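Local atomic coordinates of LbaCas13a H328A (C2c2) (Lachnospiraceae bacterium NK4A179, PDB entry 5WLH), a protein that binds and probably processes CRISPR guide RNA and, as a Cas13a effector, uses that guide to recognise and cleave target RNA. Residues Leu101-Met106 / Tyr225-Phe230; Glu119-Leu124 / Ser134-Phe139; Gly154-Thr159 / Asp217-Phe222. All coordinates share one frame; numbering follows the deposited sequence.

Contact 1: residues Leu101-Met106 / Tyr225-Phe230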
ATOM      1  N   LEU A 101      -9.802  38.503  23.294  1.00 43.60           N
ATOM      2  CA  LEU A 101      -9.782  38.686  21.842  1.00 42.28           C
ATOM      3  C   LEU A 101     -10.694  37.638  21.211  1.00 41.70           C
ATOM      4  O   LEU A 101     -10.263  36.612  20.677  1.00 40.92           O
ATOM      5  CB  LEU A 101      -8.360  38.603  21.306  1.00 40.93           C
ATOM      6  CG  LEU A 101      -8.169  39.094  19.873  1.00 40.76           C
ATOM      7  CD1 LEU A 101      -8.653  40.528  19.716  1.00 39.47           C
ATOM      8  CD2 LEU A 101      -6.713  38.977  19.466  1.00 41.64           C
ATOM      9  N   VAL A 102     -11.990  37.914  21.280  1.00 44.12           N
ATOM     10  CA  VAL A 102     -13.025  37.063  20.707  1.00 42.66           C
ATOM     11  C   VAL A 102     -13.681  37.867  19.595  1.00 40.29           C
ATOM     12  O   VAL A 102     -14.535  38.727  19.850  1.00 41.35           O
ATOM     13  CB  VAL A 102     -14.041  36.614  21.760  1.00 41.69           C
ATOM     14  CG1 VAL A 102     -15.105  35.722  21.127  1.00 43.78           C
ATOM     15  CG2 VAL A 102     -13.322  35.902  22.881  1.00 38.41           C
ATOM     16  N   LEU A 103     -13.270  37.591  18.355  1.00 38.91           N
ATOM     17  CA  LEU A 103     -13.692  38.413  17.226  1.00 41.41           C
ATOM     18  C   LEU A 103     -15.201  38.394  17.048  1.00 42.07           C
ATOM     19  O   LEU A 103     -15.798  39.410  16.675  1.00 44.30           O
ATOM     20  CB  LEU A 103     -13.005  37.930  15.949  1.00 43.85           C
ATOM     21  CG  LEU A 103     -11.776  38.707  15.491  1.00 46.50           C
ATOM     22  CD1 LEU A 103     -11.582  38.511  14.000  1.00 43.32           C
ATOM     23  CD2 LEU A 103     -11.925  40.187  15.833  1.00 47.20           C
ATOM     24  N   SER A 104     -15.833  37.243  17.292  1.00 43.66           N
ATOM     25  CA  SER A 104     -17.279  37.142  17.112  1.00 46.17           C
ATOM     26  C   SER A 104     -18.012  38.090  18.047  1.00 45.97           C
ATOM     27  O   SER A 104     -19.007  38.709  17.655  1.00 50.84           O
ATOM     28  CB  SER A 104     -17.747  35.703  17.340  1.00 43.33           C
ATOM     29  OG  SER A 104     -17.271  35.202  18.578  1.00 45.35           O
ATOM     30  N   ASP A 105     -17.531  38.223  19.286  1.00 46.05           N
ATOM     31  CA  ASP A 105     -18.137  39.175  20.211  1.00 44.36           C
ATOM     32  C   ASP A 105     -17.850  40.612  19.792  1.00 44.28           C
ATOM     33  O   ASP A 105     -18.749  41.460  19.807  1.00 40.73           O
ATOM     34  CB  ASP A 105     -17.636  38.920  21.634  1.00 47.93           C
ATOM     35  CG  ASP A 105     -18.017  37.543  22.149  1.00 52.20           C
ATOM     36  OD1 ASP A 105     -18.923  36.914  21.560  1.00 55.49           O
ATOM     37  OD2 ASP A 105     -17.407  37.083  23.137  1.00 52.57           O
ATOM     38  N   MET A 106     -16.608  40.903  19.396  1.00 43.89           N
ATOM     39  CA  MET A 106     -16.239  42.280  19.075  1.00 38.74           C
ATOM     40  C   MET A 106     -16.999  42.800  17.862  1.00 35.91           C
ATOM     41  O   MET A 106     -17.416  43.965  17.830  1.00 35.33           O
ATOM     42  CB  MET A 106     -14.732  42.370  18.836  1.00 37.57           C
ATOM     43  CG  MET A 106     -13.893  42.110  20.066  1.00 35.50           C
ATOM     44  SD  MET A 106     -12.223  41.614  19.610  1.00 37.21           S
ATOM     45  CE  MET A 106     -11.674  43.084  18.737  1.00 32.67           C
ATOM     46  N   TYR A 225      -5.656  41.416   8.088  1.00 28.85           N
ATOM     47  CA  TYR A 225      -5.574  40.030   7.650  1.00 28.36           C
ATOM     48  C   TYR A 225      -6.459  39.133   8.499  1.00 28.60           C
ATOM     49  O   TYR A 225      -7.143  38.251   7.968  1.00 27.88           O
ATOM     50  CB  TYR A 225      -4.128  39.530   7.683  1.00 22.82           C
ATOM     51  CG  TYR A 225      -4.002  38.221   6.944  1.00 26.72           C
ATOM     52  CD1 TYR A 225      -3.782  38.203   5.579  1.00 34.75           C
ATOM     53  CD2 TYR A 225      -4.159  37.007   7.606  1.00 31.16           C
ATOM     54  CE1 TYR A 225      -3.709  37.011   4.884  1.00 37.35           C
ATOM     55  CE2 TYR A 225      -4.077  35.805   6.922  1.00 37.33           C
ATOM     56  CZ  TYR A 225      -3.851  35.820   5.559  1.00 41.54           C
ATOM     57  OH  TYR A 225      -3.765  34.638   4.861  1.00 44.62           O
ATOM     58  N   VAL A 226      -6.439  39.324   9.822  1.00 26.79           N
ATOM     59  CA  VAL A 226      -7.307  38.537  10.701  1.00 27.88           C
ATOM     60  C   VAL A 226      -8.759  38.654  10.261  1.00 26.31           C
ATOM     61  O   VAL A 226      -9.497  37.660  10.230  1.00 28.18           O
ATOM     62  CB  VAL A 226      -7.120  38.972  12.168  1.00 29.26           C
ATOM     63  CG1 VAL A 226      -8.224  38.372  13.053  1.00 32.67           C
ATOM     64  CG2 VAL A 226      -5.773  38.522  12.664  1.00 29.77           C
ATOM     65  N   LEU A 227      -9.198  39.862   9.903  1.00 30.10           N
ATOM     66  CA  LEU A 227     -10.579  40.013   9.451  1.00 29.72           C
ATOM     67  C   LEU A 227     -10.819  39.299   8.121  1.00 31.60           C
ATOM     68  O   LEU A 227     -11.885  38.710   7.919  1.00 30.10           O
ATOM     69  CB  LEU A 227     -10.947  41.487   9.334  1.00 31.40           C
ATOM     70  CG  LEU A 227     -10.793  42.235  10.662  1.00 39.11           C
ATOM     71  CD1 LEU A 227     -10.375  43.672  10.414  1.00 41.65           C
ATOM     72  CD2 LEU A 227     -12.073  42.165  11.446  1.00 43.12           C
ATOM     73  N   GLU A 228      -9.852  39.350   7.199  1.00 30.34           N
ATOM     74  CA  GLU A 228      -9.971  38.571   5.963  1.00 30.26           C
ATOM     75  C   GLU A 228     -10.051  37.084   6.261  1.00 30.74           C
ATOM     76  O   GLU A 228     -10.768  36.340   5.581  1.00 32.06           O
ATOM     77  CB  GLU A 228      -8.786  38.843   5.039  1.00 26.79           C
ATOM     78  CG  GLU A 228      -8.630  40.275   4.600  1.00 28.51           C
ATOM     79  CD  GLU A 228      -7.320  40.500   3.875  1.00 32.86           C
ATOM     80  OE1 GLU A 228      -6.802  39.517   3.291  1.00 36.40           O
ATOM     81  OE2 GLU A 228      -6.793  41.640   3.915  1.00 29.53           O
ATOM     82  N   ASP A 229      -9.309  36.635   7.271  1.00 27.00           N
ATOM     83  CA  ASP A 229      -9.317  35.232   7.666  1.00 24.54           C
ATOM     84  C   ASP A 229     -10.619  34.867   8.374  1.00 30.84           C
ATOM     85  O   ASP A 229     -11.232  33.830   8.080  1.00 29.06           O
ATOM     86  CB  ASP A 229      -8.110  34.959   8.563  1.00 27.96           C
ATOM     87  CG  ASP A 229      -7.907  33.481   8.841  1.00 35.30           C
ATOM     88  OD1 ASP A 229      -7.957  32.694   7.882  1.00 37.42           O
ATOM     89  OD2 ASP A 229      -7.685  33.122  10.019  1.00 34.05           O
ATOM     90  N   PHE A 230     -11.064  35.728   9.289  1.00 27.18           N
ATOM     91  CA  PHE A 230     -12.296  35.488  10.039  1.00 28.87           C
ATOM     92  C   PHE A 230     -13.500  35.344   9.120  1.00 31.60           C
ATOM     93  O   PHE A 230     -14.369  34.494   9.353  1.00 34.36           O
ATOM     94  CB  PHE A 230     -12.513  36.637  11.020  1.00 25.85           C
ATOM     95  CG  PHE A 230     -13.831  36.586  11.762  1.00 30.28           C
ATOM     96  CD1 PHE A 230     -13.951  35.850  12.923  1.00 33.77           C
ATOM     97  CD2 PHE A 230     -14.932  37.293  11.305  1.00 35.86           C
ATOM     98  CE1 PHE A 230     -15.152  35.814  13.614  1.00 33.05           C
ATOM     99  CE2 PHE A 230     -16.132  37.263  11.994  1.00 36.87           C
ATOM    100  CZ  PHE A 230     -16.236  36.526  13.147  1.00 34.02           C
TER

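Contact 2: residues Glu119-Leu124 / Ser134-Phe139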
ATOM      1  N   GLU A 119     -17.653  42.525   7.412  1.00 36.65           N
ATOM      2  CA  GLU A 119     -17.373  41.550   6.359  1.00 36.63           C
ATOM      3  C   GLU A 119     -17.022  42.240   5.050  1.00 34.40           C
ATOM      4  O   GLU A 119     -16.113  41.800   4.336  1.00 36.62           O
ATOM      5  CB  GLU A 119     -18.559  40.611   6.153  1.00 43.42           C
ATOM      6  CG  GLU A 119     -18.284  39.539   5.095  1.00 49.32           C
ATOM      7  CD  GLU A 119     -19.540  38.857   4.586  1.00 62.41           C
ATOM      8  OE1 GLU A 119     -19.495  37.628   4.350  1.00 66.84           O
ATOM      9  OE2 GLU A 119     -20.574  39.546   4.426  1.00 65.27           O
ATOM     10  N   LYS A 120     -17.740  43.315   4.712  1.00 34.00           N
ATOM     11  CA  LYS A 120     -17.427  44.069   3.505  1.00 38.28           C
ATOM     12  C   LYS A 120     -16.043  44.702   3.594  1.00 38.79           C
ATOM     13  O   LYS A 120     -15.299  44.728   2.607  1.00 40.02           O
ATOM     14  CB  LYS A 120     -18.496  45.133   3.264  1.00 44.57           C
ATOM     15  CG  LYS A 120     -18.116  46.167   2.224  1.00 51.15           C
ATOM     16  CD  LYS A 120     -18.311  45.636   0.818  1.00 56.48           C
ATOM     17  CE  LYS A 120     -18.691  46.765  -0.124  1.00 59.52           C
ATOM     18  NZ  LYS A 120     -19.747  47.635   0.470  1.00 60.50           N
ATOM     19  N   TYR A 121     -15.689  45.231   4.771  1.00 35.00           N
ATOM     20  CA  TYR A 121     -14.328  45.696   5.020  1.00 33.45           C
ATOM     21  C   TYR A 121     -13.306  44.606   4.718  1.00 32.61           C
ATOM     22  O   TYR A 121     -12.287  44.850   4.063  1.00 31.68           O
ATOM     23  CB  TYR A 121     -14.206  46.133   6.479  1.00 30.95           C
ATOM     24  CG  TYR A 121     -12.840  46.630   6.885  1.00 31.92           C
ATOM     25  CD1 TYR A 121     -11.842  45.750   7.312  1.00 27.80           C
ATOM     26  CD2 TYR A 121     -12.556  47.987   6.873  1.00 31.06           C
ATOM     27  CE1 TYR A 121     -10.597  46.219   7.688  1.00 27.50           C
ATOM     28  CE2 TYR A 121     -11.325  48.463   7.262  1.00 32.92           C
ATOM     29  CZ  TYR A 121     -10.351  47.586   7.661  1.00 31.44           C
ATOM     30  OH  TYR A 121      -9.137  48.100   8.035  1.00 28.65           O
ATOM     31  N   ALA A 122     -13.549  43.404   5.237  1.00 29.31           N
ATOM     32  CA  ALA A 122     -12.641  42.289   5.001  1.00 31.06           C
ATOM     33  C   ALA A 122     -12.519  41.986   3.514  1.00 30.45           C
ATOM     34  O   ALA A 122     -11.420  41.717   3.015  1.00 31.71           O
ATOM     35  CB  ALA A 122     -13.127  41.062   5.763  1.00 25.78           C
ATOM     36  N   GLU A 123     -13.639  42.024   2.791  1.00 34.79           N
ATOM     37  CA  GLU A 123     -13.605  41.804   1.345  1.00 39.33           C
ATOM     38  C   GLU A 123     -12.736  42.846   0.659  1.00 38.72           C
ATOM     39  O   GLU A 123     -11.859  42.514  -0.151  1.00 36.88           O
ATOM     40  CB  GLU A 123     -15.024  41.842   0.770  1.00 41.29           C
ATOM     41  CG  GLU A 123     -15.958  40.783   1.313  1.00 47.68           C
ATOM     42  CD  GLU A 123     -15.811  39.463   0.598  1.00 56.62           C
ATOM     43  OE1 GLU A 123     -15.123  39.428  -0.448  1.00 61.77           O
ATOM     44  OE2 GLU A 123     -16.393  38.465   1.071  1.00 59.09           O
ATOM     45  N   LEU A 124     -12.964  44.120   0.976  1.00 40.85           N
ATOM     46  CA  LEU A 124     -12.182  45.180   0.354  1.00 40.56           C
ATOM     47  C   LEU A 124     -10.725  45.148   0.798  1.00 36.74           C
ATOM     48  O   LEU A 124      -9.843  45.527   0.020  1.00 36.30           O
ATOM     49  CB  LEU A 124     -12.801  46.542   0.661  1.00 45.05           C
ATOM     50  CG  LEU A 124     -14.187  46.774   0.055  1.00 53.49           C
ATOM     51  CD1 LEU A 124     -14.578  48.244   0.164  1.00 56.20           C
ATOM     52  CD2 LEU A 124     -14.248  46.294  -1.400  1.00 54.93           C
ATOM     53  N   SER A 134      -2.807  50.352  -1.848  1.00 61.68           N
ATOM     54  CA  SER A 134      -2.151  50.552  -0.567  1.00 62.40           C
ATOM     55  C   SER A 134      -3.161  51.018   0.474  1.00 59.65           C
ATOM     56  O   SER A 134      -3.902  51.980   0.246  1.00 62.02           O
ATOM     57  CB  SER A 134      -1.024  51.578  -0.709  1.00 63.93           C
ATOM     58  OG  SER A 134      -0.030  51.397   0.284  1.00 64.24           O
ATOM     59  N   GLY A 135      -3.205  50.329   1.602  1.00 54.73           N
ATOM     60  CA  GLY A 135      -3.915  50.855   2.745  1.00 49.31           C
ATOM     61  C   GLY A 135      -5.167  50.056   3.082  1.00 42.99           C
ATOM     62  O   GLY A 135      -5.752  49.354   2.245  1.00 38.34           O
ATOM     63  N   SER A 136      -5.568  50.180   4.347  1.00 38.68           N
ATOM     64  CA  SER A 136      -6.809  49.600   4.823  1.00 36.95           C
ATOM     65  C   SER A 136      -7.992  50.338   4.212  1.00 34.59           C
ATOM     66  O   SER A 136      -7.928  51.549   3.993  1.00 33.92           O
ATOM     67  CB  SER A 136      -6.901  49.683   6.345  1.00 32.80           C
ATOM     68  OG  SER A 136      -5.709  49.247   6.973  1.00 35.42           O
ATOM     69  N   PRO A 137      -9.077  49.633   3.924  1.00 35.80           N
ATOM     70  CA  PRO A 137     -10.271  50.305   3.415  1.00 37.64           C
ATOM     71  C   PRO A 137     -10.854  51.221   4.476  1.00 41.44           C
ATOM     72  O   PRO A 137     -10.611  51.063   5.674  1.00 43.71           O
ATOM     73  CB  PRO A 137     -11.228  49.154   3.094  1.00 39.47           C
ATOM     74  CG  PRO A 137     -10.721  47.996   3.857  1.00 41.60           C
ATOM     75  CD  PRO A 137      -9.252  48.176   4.023  1.00 36.21           C
ATOM     76  N   ALA A 138     -11.622  52.200   4.009  1.00 45.65           N
ATOM     77  CA  ALA A 138     -12.374  53.097   4.877  1.00 45.46           C
ATOM     78  C   ALA A 138     -13.818  52.617   4.957  1.00 43.12           C
ATOM     79  O   ALA A 138     -14.408  52.215   3.949  1.00 43.74           O
ATOM     80  CB  ALA A 138     -12.326  54.535   4.361  1.00 44.53           C
ATOM     81  N   PHE A 139     -14.385  52.651   6.160  1.00 43.95           N
ATOM     82  CA  PHE A 139     -15.721  52.093   6.331  1.00 47.29           C
ATOM     83  C   PHE A 139     -16.793  52.878   5.577  1.00 51.76           C
ATOM     84  O   PHE A 139     -17.878  52.336   5.332  1.00 52.42           O
ATOM     85  CB  PHE A 139     -16.057  52.009   7.817  1.00 45.67           C
ATOM     86  CG  PHE A 139     -15.524  50.773   8.483  1.00 38.30           C
ATOM     87  CD1 PHE A 139     -16.155  49.554   8.312  1.00 34.03           C
ATOM     88  CD2 PHE A 139     -14.380  50.829   9.261  1.00 34.78           C
ATOM     89  CE1 PHE A 139     -15.667  48.411   8.923  1.00 39.44           C
ATOM     90  CE2 PHE A 139     -13.888  49.693   9.872  1.00 38.98           C
ATOM     91  CZ  PHE A 139     -14.534  48.476   9.703  1.00 38.14           C
TER

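Contact 3: residues Gly154-Thr159 / Asp217-Phe222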
ATOM      1  N   GLY A 154     -12.360  51.996  15.137  1.00 31.37           N
ATOM      2  CA  GLY A 154     -11.797  51.847  16.467  1.00 27.70           C
ATOM      3  C   GLY A 154     -11.931  50.436  17.009  1.00 28.92           C
ATOM      4  O   GLY A 154     -11.056  49.949  17.728  1.00 34.75           O
ATOM      5  N   ILE A 155     -13.023  49.753  16.664  1.00 31.19           N
ATOM      6  CA  ILE A 155     -13.202  48.381  17.126  1.00 27.95           C
ATOM      7  C   ILE A 155     -12.105  47.484  16.565  1.00 32.63           C
ATOM      8  O   ILE A 155     -11.600  46.589  17.257  1.00 34.40           O
ATOM      9  CB  ILE A 155     -14.603  47.865  16.743  1.00 30.54           C
ATOM     10  CG1 ILE A 155     -15.673  48.538  17.608  1.00 33.56           C
ATOM     11  CG2 ILE A 155     -14.695  46.350  16.955  1.00 31.70           C
ATOM     12  CD1 ILE A 155     -17.081  48.087  17.278  1.00 35.76           C
ATOM     13  N   ILE A 156     -11.721  47.707  15.306  1.00 32.88           N
ATOM     14  CA  ILE A 156     -10.673  46.894  14.698  1.00 32.22           C
ATOM     15  C   ILE A 156      -9.373  47.684  14.637  1.00 31.95           C
ATOM     16  O   ILE A 156      -8.630  47.600  13.656  1.00 31.42           O
ATOM     17  CB  ILE A 156     -11.092  46.388  13.309  1.00 31.47           C
ATOM     18  CG1 ILE A 156     -11.541  47.547  12.412  1.00 32.85           C
ATOM     19  CG2 ILE A 156     -12.207  45.361  13.452  1.00 29.57           C
ATOM     20  CD1 ILE A 156     -11.302  47.288  10.935  1.00 35.80           C
ATOM     21  N   SER A 157      -9.088  48.441  15.691  1.00 29.04           N
ATOM     22  CA  SER A 157      -7.841  49.178  15.828  1.00 29.91           C
ATOM     23  C   SER A 157      -6.869  48.429  16.731  1.00 28.07           C
ATOM     24  O   SER A 157      -7.245  47.530  17.486  1.00 32.29           O
ATOM     25  CB  SER A 157      -8.098  50.580  16.396  1.00 32.58           C
ATOM     26  OG  SER A 157      -8.483  50.497  17.762  1.00 33.29           O
ATOM     27  N   GLU A 158      -5.596  48.815  16.638  1.00 26.49           N
ATOM     28  CA  GLU A 158      -4.600  48.268  17.551  1.00 28.93           C
ATOM     29  C   GLU A 158      -4.974  48.556  18.998  1.00 30.34           C
ATOM     30  O   GLU A 158      -4.817  47.696  19.872  1.00 30.69           O
ATOM     31  CB  GLU A 158      -3.226  48.848  17.239  1.00 30.73           C
ATOM     32  CG  GLU A 158      -2.143  48.338  18.169  1.00 31.89           C
ATOM     33  CD  GLU A 158      -0.746  48.669  17.679  1.00 34.36           C
ATOM     34  OE1 GLU A 158       0.236  48.346  18.389  1.00 39.18           O
ATOM     35  OE2 GLU A 158      -0.638  49.256  16.590  1.00 33.60           O
ATOM     36  N   THR A 159      -5.463  49.767  19.265  1.00 35.04           N
ATOM     37  CA  THR A 159      -5.836  50.129  20.630  1.00 37.78           C
ATOM     38  C   THR A 159      -6.862  49.150  21.192  1.00 36.72           C
ATOM     39  O   THR A 159      -6.687  48.613  22.292  1.00 38.72           O
ATOM     40  CB  THR A 159      -6.374  51.561  20.670  1.00 40.17           C
ATOM     41  OG1 THR A 159      -5.351  52.482  20.259  1.00 42.77           O
ATOM     42  CG2 THR A 159      -6.833  51.908  22.081  1.00 39.72           C
ATOM     43  N   ASP A 217       3.181  47.029   9.577  1.00 30.04           N
ATOM     44  CA  ASP A 217       2.054  47.831  10.035  1.00 30.87           C
ATOM     45  C   ASP A 217       1.060  46.904  10.723  1.00 29.53           C
ATOM     46  O   ASP A 217       0.511  46.003  10.079  1.00 30.87           O
ATOM     47  CB  ASP A 217       1.394  48.544   8.860  1.00 34.14           C
ATOM     48  CG  ASP A 217       0.279  49.464   9.291  1.00 42.76           C
ATOM     49  OD1 ASP A 217       0.579  50.604   9.706  1.00 50.57           O
ATOM     50  OD2 ASP A 217      -0.894  49.050   9.211  1.00 42.19           O
ATOM     51  N   VAL A 218       0.819  47.129  12.019  1.00 27.73           N
ATOM     52  CA  VAL A 218      -0.062  46.225  12.759  1.00 28.06           C
ATOM     53  C   VAL A 218      -1.444  46.178  12.119  1.00 28.09           C
ATOM     54  O   VAL A 218      -2.032  45.100  11.951  1.00 26.83           O
ATOM     55  CB  VAL A 218      -0.137  46.629  14.243  1.00 30.70           C
ATOM     56  CG1 VAL A 218      -1.348  45.969  14.896  1.00 31.55           C
ATOM     57  CG2 VAL A 218       1.133  46.220  14.960  1.00 27.17           C
ATOM     58  N   GLN A 219      -1.974  47.337  11.729  1.00 26.70           N
ATOM     59  CA  GLN A 219      -3.315  47.379  11.157  1.00 28.15           C
ATOM     60  C   GLN A 219      -3.394  46.577   9.858  1.00 29.00           C
ATOM     61  O   GLN A 219      -4.275  45.728   9.690  1.00 30.14           O
ATOM     62  CB  GLN A 219      -3.739  48.827  10.912  1.00 29.80           C
ATOM     63  CG  GLN A 219      -5.161  48.934  10.401  1.00 28.03           C
ATOM     64  CD  GLN A 219      -6.162  48.588  11.483  1.00 31.31           C
ATOM     65  OE1 GLN A 219      -6.135  49.170  12.573  1.00 32.66           O
ATOM     66  NE2 GLN A 219      -7.018  47.608  11.213  1.00 29.55           N
ATOM     67  N   ARG A 220      -2.486  46.840   8.922  1.00 25.86           N
ATOM     68  CA  ARG A 220      -2.607  46.227   7.602  1.00 29.18           C
ATOM     69  C   ARG A 220      -2.095  44.791   7.592  1.00 27.89           C
ATOM     70  O   ARG A 220      -2.698  43.917   6.959  1.00 29.74           O
ATOM     71  CB  ARG A 220      -1.854  47.064   6.566  1.00 29.92           C
ATOM     72  CG  ARG A 220      -2.166  46.691   5.130  1.00 29.80           C
ATOM     73  CD  ARG A 220      -3.466  47.329   4.647  1.00 26.35           C
ATOM     74  NE  ARG A 220      -3.871  46.761   3.370  1.00 29.91           N
ATOM     75  CZ  ARG A 220      -4.930  45.975   3.192  1.00 32.59           C
ATOM     76  NH1 ARG A 220      -5.713  45.661   4.221  1.00 28.98           N
ATOM     77  NH2 ARG A 220      -5.209  45.501   1.983  1.00 31.25           N
ATOM     78  N   ASP A 221      -0.997  44.528   8.289  1.00 26.68           N
ATOM     79  CA  ASP A 221      -0.335  43.233   8.200  1.00 29.45           C
ATOM     80  C   ASP A 221      -0.927  42.197   9.140  1.00 27.90           C
ATOM     81  O   ASP A 221      -0.887  41.000   8.823  1.00 28.20           O
ATOM     82  CB  ASP A 221       1.160  43.385   8.482  1.00 28.36           C
ATOM     83  CG  ASP A 221       1.903  44.014   7.312  1.00 30.72           C
ATOM     84  OD1 ASP A 221       1.697  43.551   6.173  1.00 35.11           O
ATOM     85  OD2 ASP A 221       2.672  44.970   7.526  1.00 30.44           O
ATOM     86  N   PHE A 222      -1.484  42.612  10.279  1.00 25.43           N
ATOM     87  CA  PHE A 222      -2.119  41.659  11.178  1.00 21.19           C
ATOM     88  C   PHE A 222      -3.633  41.840  11.227  1.00 26.74           C
ATOM     89  O   PHE A 222      -4.374  40.940  10.820  1.00 24.95           O
ATOM     90  CB  PHE A 222      -1.549  41.737  12.598  1.00 25.21           C
ATOM     91  CG  PHE A 222      -2.216  40.778  13.545  1.00 27.53           C
ATOM     92  CD1 PHE A 222      -2.072  39.409  13.368  1.00 29.72           C
ATOM     93  CD2 PHE A 222      -3.016  41.237  14.581  1.00 26.77           C
ATOM     94  CE1 PHE A 222      -2.695  38.508  14.230  1.00 27.69           C
ATOM     95  CE2 PHE A 222      -3.647  40.342  15.427  1.00 28.78           C
ATOM     96  CZ  PHE A 222      -3.480  38.978  15.254  1.00 29.03           C
TER
HETATM   97  O   HOH W   1      -4.802  50.435  14.278  1.00 33.51           O

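Contact 1: residues Leu101-Met106 / Tyr225-Phe230
The ring of Phe230 is met obliquely by Leu103, the residue that buries the larger share of this contact. CB of Leu103 lies 3.8 Å from Phe230 CE1, while the methyl CD1 of Leu103 reaches back to the root of the side chain, 3.6 Å from Phe230 CB and almost as near to CG. Farther along the ring, CE1 of Phe230 stands 4.0 Å from the backbone Ser104 N, an oblique approach that makes no hydrogen bond. Tyr69 adds an edge-to-face ring pair with Phe230 from outside the two segments.

The fold element is an apolar helix-helix junction: the first turn of helix 103-107 packs on the last turns of helix 218-230. Val102 is the N-cap residue, so Leu103 is the first residue of its helix and points toward the partner. In Phe230, CG is anti to the backbone N (chi1 174°), which throws the ring out to slide past Leu103 in the opposite direction. Leu103 itself has a chi1 of -99°, well off a staggered position, which suggests that its isobutyl group is turned to fit between Val226 and Phe230, one helical turn apart. With an alanine in place of Phe230, Leu103 CB and the Ser104 backbone would probably lose their neighbour and Tyr69 its ring partner, opening a gap between the helices.

All five touching residues are buried, yet the bound RNA is close: Tyr225, on the same helix, packs on one of its phosphates. Leu227 adds a looser contact, its CD2 4.5 Å from Leu103 CD1. The tightest point is methyl on methyl, Leu103 CD1 against Val226 CG1 at 3.5 Å, somewhat closer than ordinary van der Waals contact.

Contact 2: residues Glu119-Leu124 / Ser134-Phe139
A CH-pi contact and an offset aromatic stack, on opposite faces of Tyr121, fasten the loop that follows helix 115-130 back onto that helix, within the N-terminal helical part of this Cas13a protein. Pro137 lies over one face of the Tyr121 ring, with CG 3.6 Å from the centroid and 19° off the normal, the CH-pi contact. On the opposite face Phe139 forms the offset stack, the centroids 4.6 Å apart and the planes inclined by only 17°; the rings overlap at their rims, where Tyr121 CD2 sits over the Phe139 face, 3.5 Å from its CZ. Tyr121 can enter this slot because its CG is anti to the backbone N (chi1 179°), which swings the ring away from the helix axis and toward the loop.

Pro137 is wedged in from the other direction as well: its CB touches Leu124 CB at 3.9 Å, one turn along the helix. Beyond the ring, Tyr121 OH abuts Ser136 CB at 3.2 Å. The hydroxyls of Tyr121 and Ser136 each find a hydrogen-bond partner in the carboxylate of Asp224, one oxygen apiece, so a single acidic group ties helix and loop together.

Asp224 belongs to helix 218-230, which also supplies Gln219 and Leu227 against Tyr121, while Phe139 rests on Ala149 and Leu152 of helix 146-155.

Contact 3: residues Gly154-Thr159 / Asp217-Phe222
Gln219 reaches Ile156 through a bent side chain: CG leaves anti to the backbone N (chi1 -176°), and a turn at chi2 of 71° swings the carboxamide across to the other segment. Its NE2 donates to Ile156 O over 2.9 Å, with an N-H...O angle of 151°. The donor sits nearly along the C=O axis, and the acceptor lies almost exactly in the plane of the amide. NE2 also donates to Asp224 OD1, so two acceptors fix which way round the amide is turned. OE1 is thereby left 3.1 Å from Ile156 O, an acceptor facing an acceptor. A water is shared instead: it donates to Gln219 OE1 and accepts from Glu158 N at 3.0 Å.

Glu158 takes the contrasting shape, fully extended, and crosses the side chain of Val218 at about a right angle. Its OE2 rests 3.6 Å from Val218 CB, with both methyls of the valine close by, while OE1 accepts from Asn205 ND2.

What meets here is a break between two helices and the start of a third. Helix 146-155 ends at Ile155, Ile156 leaves helical geometry with its carbonyl turned to Gln219, and Ser157 is the N-cap of helix 158-166. Ser157 OG looks both ways: it donates to Gly154 O at 2.6 Å, back across the break, and accepts from Asn160 N in the new helix. Opposite, Asp217 is the N-cap of helix 218-230. Its OD2 receives Arg220 N at 2.7 Å through the anti lone pair, the one away from OD1. Asp217 N in turn donates to Asp221 OD2 at 3.0 Å, on a nearly straight path, and that same oxygen forms a salt bridge with Arg194.

In the fold
The three contacts form one cluster in the helical N-terminal region, probably part of the guide-recognition lobe, far from the chain's centre. Their centres are about 14 Å (contacts 1 and 2), 11 Å (1 and 3) and 12 Å (2 and 3) apart. Contact 1 joins the most distant sequence positions and encloses the other two, contact 2 closing before contact 3 opens. Contacts 1 and 3 share helix 218-230, its start in contact 3 and its end in contact 1, and contact 2 leans on it through Tyr121 and Ser136. Leu227 packs on Tyr121 and Ile156. The bundle is continuous, and the nearest atoms of contacts 1 and 2 lie about 4 Å from the bound RNA.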